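Local coordinates for protein carbohydrate esterase family 2 (CE2) (Chaetomium olivicolor, PDB 4XVH) that probably removes acetyl groups from xylan and related plant polysaccharides, joining a jelly-roll carbohydrate-binding domain to an SGNH-type hydrolase domain, at residues G145-A148 with A149-L152; M235-F238 with V239-I242. All coordinates share one frame; numbering follows the deposited sequence.

How the interactions relate
Following the chain from the N terminus, interaction 1 (145-152) comes first, along almost the whole of helix 144-151, and interaction 2 (235-242) comes later, within helix 228-243. Each is a local contact between consecutive turns of one helix, so neither closes a long loop; they stand in series, without nesting or crossing. Their centres lie about 23 Å apart and their nearest atoms about 15 Å, which excludes direct contact. Both helices flank the five-stranded parallel sheet of the hydrolase domain: 145-152 packs on its outermost strand 155-160 and on helix 309-327, whereas 235-242 packs on strands 111-116 and 250-254 and on helix 270-285.

Interaction 1: residues G145-A148 with A149-L152; sequences GVLA and ANAL
Gly145, Val146, Leu147 and Ala148 each accept an i to i+4 backbone hydrogen bond, from Ala149, Asn150, Ala151 and Leu152 in turn, so that two consecutive turns of one alpha helix are joined. The straightest of the four runs from Asn150 N to Val146 O at 2.8 Å, with an N-H...O angle of 173°. The last, Leu152 N to Ala148 O at 3.1 Å, is bent to 139°, and Leu152 N also makes a weak bond to Ala149 O within its own segment.

The main side-chain meeting is that of Asn150 with the preceding turn. Its CG stands anti to its carbonyl carbon (chi1 -68°), which folds the amide back toward Val146 and Leu147 and places CG 3.2 Å from Val146 O. The amide makes van der Waals contact here: Asn150 ND2 is 3.9 Å from Val146 CG1, and the same nitrogen lies 4.0 Å from Leu147 CD2. In both pairs the side chains are inclined to one another, neither alongside nor at a right angle. Val146 contributes its CG1 branch, the methyl that lies anti to the backbone N.

The other groups stay close to the backbone. Ala149 CB lies against the carbonyl oxygens of Gly145 and Val146, while Leu152 CG comes within 3.3 Å of Ala148 O.

Val146 and Ala149 rest on strand 155-160, touching Tyr156, and Asn150 reaches the same tyrosine. Leu147, Ala148, Ala151 and Leu152 instead meet helix 309-327 at Ala313, Leu319, Ala320 and Ile323 respectively. The helix thus joins the outermost strand 155-160 of the parallel sheet to the C-terminal helix, and Arg110 hydrogen-bonds Leu152 O.

Interaction 2: residues M235-F238 with V239-I242; sequences MVKF and VQDI
Lys237 and Asp241 meet on the more exposed side of the helix, where NZ sits at the mouth of the carboxylate, between OD1 and OD2, 3.0 Å from each, in a bidentate salt bridge using the syn lone pair of each oxygen. The two side chains are inclined to each other, and Lys237 crosses Gln240 at about a right angle. Bends at chi2 (62°) and chi4 (42°) of Lys237 turn its amine back to the carboxylate. Replacing Asp241 with an alanine would probably leave the Lys237 amine without this partner and free to swing into solvent.

Phe238 and Ile242 pair on the buried side, crossing obliquely. Ile242 CD1 sits over one face of the ring, 3.7 Å above its plane and offset toward the rim, 3.9 Å from the centroid and 16° off the normal, a CH-pi contact. Val236 and Gln240 run alongside each other in the same direction, and Gln240 NE2 meets Val236 CG1 at 3.5 Å.

Except for Lys237 with Gln240, each pair is spaced i to i+4 and backed by a backbone bond, such as Asp241 N to Lys237 O at 2.7 Å. Phe238 and Ile242 both touch Ile115 of strand 111-116, while Val239 faces strand 250-254. Such an amphipathic helix, charged outside and apolar against a parallel sheet, is characteristic of the alpha/beta/alpha sandwich of SGNH hydrolases.

Interaction 1: residues G145-A148 with A149-L152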
loop_
_atom_site.group_PDB
_atom_site.type_symbol
_atom_site.label_atom_id
_atom_site.label_comp_id
_atom_site.label_asym_id
_atom_site.label_seq_id
_atom_site.Cartn_x
_atom_site.Cartn_y
_atom_site.Cartn_z
ATOM N N GLY A 145 6.745 -0.540 -2.555
ATOM C CA GLY A 145 6.658 0.708 -1.792
ATOM C C GLY A 145 7.071 0.535 -0.337
ATOM O O GLY A 145 7.762 1.370 0.248
ATOM N N VAL A 146 6.619 -0.554 0.272
ATOM C CA VAL A 146 7.020 -0.860 1.652
ATOM C C VAL A 146 8.517 -1.192 1.788
ATOM O O VAL A 146 9.195 -0.744 2.732
ATOM C CB VAL A 146 6.146 -2.005 2.180
ATOM C CG1 VAL A 146 6.665 -2.497 3.553
ATOM C CG2 VAL A 146 4.670 -1.480 2.253
ATOM N N LEU A 147 9.044 -1.961 0.843
ATOM C CA LEU A 147 10.459 -2.297 0.877
ATOM C C LEU A 147 11.344 -1.018 0.732
ATOM O O LEU A 147 12.396 -0.904 1.361
ATOM C CB LEU A 147 10.780 -3.316 -0.219
ATOM C CG LEU A 147 10.196 -4.719 0.014
ATOM C CD1 LEU A 147 10.646 -5.672 -1.130
ATOM C CD2 LEU A 147 10.666 -5.237 1.401
ATOM N N ALA A 148 10.896 -0.072 -0.086
ATOM C CA ALA A 148 11.574 1.219 -0.210
ATOM C C ALA A 148 11.519 1.988 1.115
ATOM O O ALA A 148 12.522 2.547 1.537
ATOM C CB ALA A 148 10.940 2.068 -1.347
ATOM N N ALA A 149 10.348 2.042 1.742
ATOM C CA ALA A 149 10.221 2.756 3.024
ATOM C C ALA A 149 11.110 2.081 4.083
ATOM O O ALA A 149 11.815 2.744 4.825
ATOM C CB ALA A 149 8.738 2.774 3.469
ATOM N N ASN A 150 11.078 0.753 4.146
ATOM C CA ASN A 150 11.981 0.027 5.044
ATOM C C ASN A 150 13.457 0.402 4.822
ATOM O O ASN A 150 14.205 0.607 5.769
ATOM C CB ASN A 150 11.859 -1.481 4.855
ATOM C CG ASN A 150 10.499 -2.059 5.314
ATOM O OD1 ASN A 150 9.701 -1.419 6.027
ATOM N ND2 ASN A 150 10.253 -3.305 4.911
ATOM N N ALA A 151 13.899 0.424 3.563
ATOM C CA ALA A 151 15.305 0.739 3.263
ATOM C C ALA A 151 15.666 2.170 3.721
ATOM O O ALA A 151 16.814 2.466 4.062
ATOM C CB ALA A 151 15.576 0.577 1.736
ATOM N N LEU A 152 14.677 3.056 3.705
ATOM C CA LEU A 152 14.921 4.458 4.088
ATOM C C LEU A 152 14.664 4.678 5.583
ATOM O O LEU A 152 14.781 5.794 6.076
ATOM C CB LEU A 152 14.024 5.386 3.275
ATOM C CG LEU A 152 14.302 5.284 1.760
ATOM C CD1 LEU A 152 13.259 6.068 1.015
ATOM C CD2 LEU A 152 15.716 5.795 1.475
#

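Interaction 2: residues M235-F238 with V239-I242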
loop_
_atom_site.group_PDB
_atom_site.type_symbol
_atom_site.label_atom_id
_atom_site.label_comp_id
_atom_site.label_asym_id
_atom_site.label_seq_id
_atom_site.Cartn_x
_atom_site.Cartn_y
_atom_site.Cartn_z
ATOM N N MET A 235 -3.574 13.383 -13.266
ATOM C CA MET A 235 -2.373 13.123 -12.475
ATOM C C MET A 235 -1.872 14.453 -11.866
ATOM O O MET A 235 -1.547 14.518 -10.694
ATOM C CB MET A 235 -1.297 12.473 -13.343
ATOM C CG MET A 235 -0.034 12.096 -12.580
ATOM S SD MET A 235 -0.290 10.699 -11.411
ATOM C CE MET A 235 -0.236 9.262 -12.503
ATOM N N VAL A 236 -1.845 15.513 -12.670
ATOM C CA VAL A 236 -1.436 16.817 -12.158
ATOM C C VAL A 236 -2.392 17.270 -11.043
ATOM O O VAL A 236 -1.963 17.643 -9.953
ATOM C CB VAL A 236 -1.376 17.854 -13.292
ATOM C CG1 VAL A 236 -1.202 19.266 -12.732
ATOM C CG2 VAL A 236 -0.230 17.496 -14.251
ATOM N N LYS A 237 -3.690 17.156 -11.291
ATOM C CA LYS A 237 -4.681 17.589 -10.316
ATOM C C LYS A 237 -4.618 16.794 -8.988
ATOM O O LYS A 237 -4.773 17.365 -7.900
ATOM C CB LYS A 237 -6.074 17.485 -10.951
ATOM C CG LYS A 237 -7.215 17.958 -10.070
ATOM C CD LYS A 237 -7.065 19.443 -9.714
ATOM C CE LYS A 237 -8.374 20.001 -9.127
ATOM N NZ LYS A 237 -8.968 19.003 -8.166
ATOM N N PHE A 238 -4.393 15.480 -9.083
ATOM C CA PHE A 238 -4.326 14.622 -7.900
ATOM C C PHE A 238 -3.134 15.057 -7.013
ATOM O O PHE A 238 -3.273 15.237 -5.811
ATOM C CB PHE A 238 -4.196 13.144 -8.302
ATOM C CG PHE A 238 -4.289 12.175 -7.137
ATOM C CD1 PHE A 238 -4.999 12.513 -5.991
ATOM C CD2 PHE A 238 -3.663 10.941 -7.192
ATOM C CE1 PHE A 238 -5.077 11.632 -4.901
ATOM C CE2 PHE A 238 -3.739 10.052 -6.122
ATOM C CZ PHE A 238 -4.463 10.419 -4.957
ATOM N N VAL A 239 -1.980 15.254 -7.627
ATOM C CA VAL A 239 -0.844 15.752 -6.884
ATOM C C VAL A 239 -1.141 17.141 -6.296
ATOM O O VAL A 239 -0.878 17.393 -5.111
ATOM C CB VAL A 239 0.414 15.781 -7.771
ATOM C CG1 VAL A 239 1.526 16.560 -7.090
ATOM C CG2 VAL A 239 0.869 14.310 -8.079
ATOM N N GLN A 240 -1.716 18.040 -7.094
ATOM C CA GLN A 240 -2.028 19.355 -6.571
ATOM C C GLN A 240 -2.982 19.220 -5.379
ATOM O O GLN A 240 -2.816 19.909 -4.367
ATOM C CB GLN A 240 -2.617 20.238 -7.668
ATOM C CG GLN A 240 -1.569 20.682 -8.680
ATOM C CD GLN A 240 -2.162 21.344 -9.909
ATOM O OE1 GLN A 240 -3.346 21.204 -10.197
ATOM N NE2 GLN A 240 -1.336 22.076 -10.636
ATOM N N ASP A 241 -3.958 18.314 -5.478
ATOM C CA ASP A 241 -4.896 18.103 -4.369
ATOM C C ASP A 241 -4.166 17.584 -3.110
ATOM O O ASP A 241 -4.470 18.021 -1.987
ATOM C CB ASP A 241 -6.011 17.133 -4.768
ATOM C CG ASP A 241 -6.997 17.744 -5.754
ATOM O OD1 ASP A 241 -7.022 18.984 -5.913
ATOM O OD2 ASP A 241 -7.749 16.977 -6.370
ATOM N N ILE A 242 -3.192 16.692 -3.282
ATOM C CA ILE A 242 -2.442 16.200 -2.120
ATOM C C ILE A 242 -1.567 17.319 -1.525
ATOM O O ILE A 242 -1.373 17.406 -0.302
ATOM C CB ILE A 242 -1.565 14.966 -2.492
ATOM C CG1 ILE A 242 -2.467 13.852 -3.032
ATOM C CG2 ILE A 242 -0.742 14.465 -1.284
ATOM C CD1 ILE A 242 -1.691 12.677 -3.589
#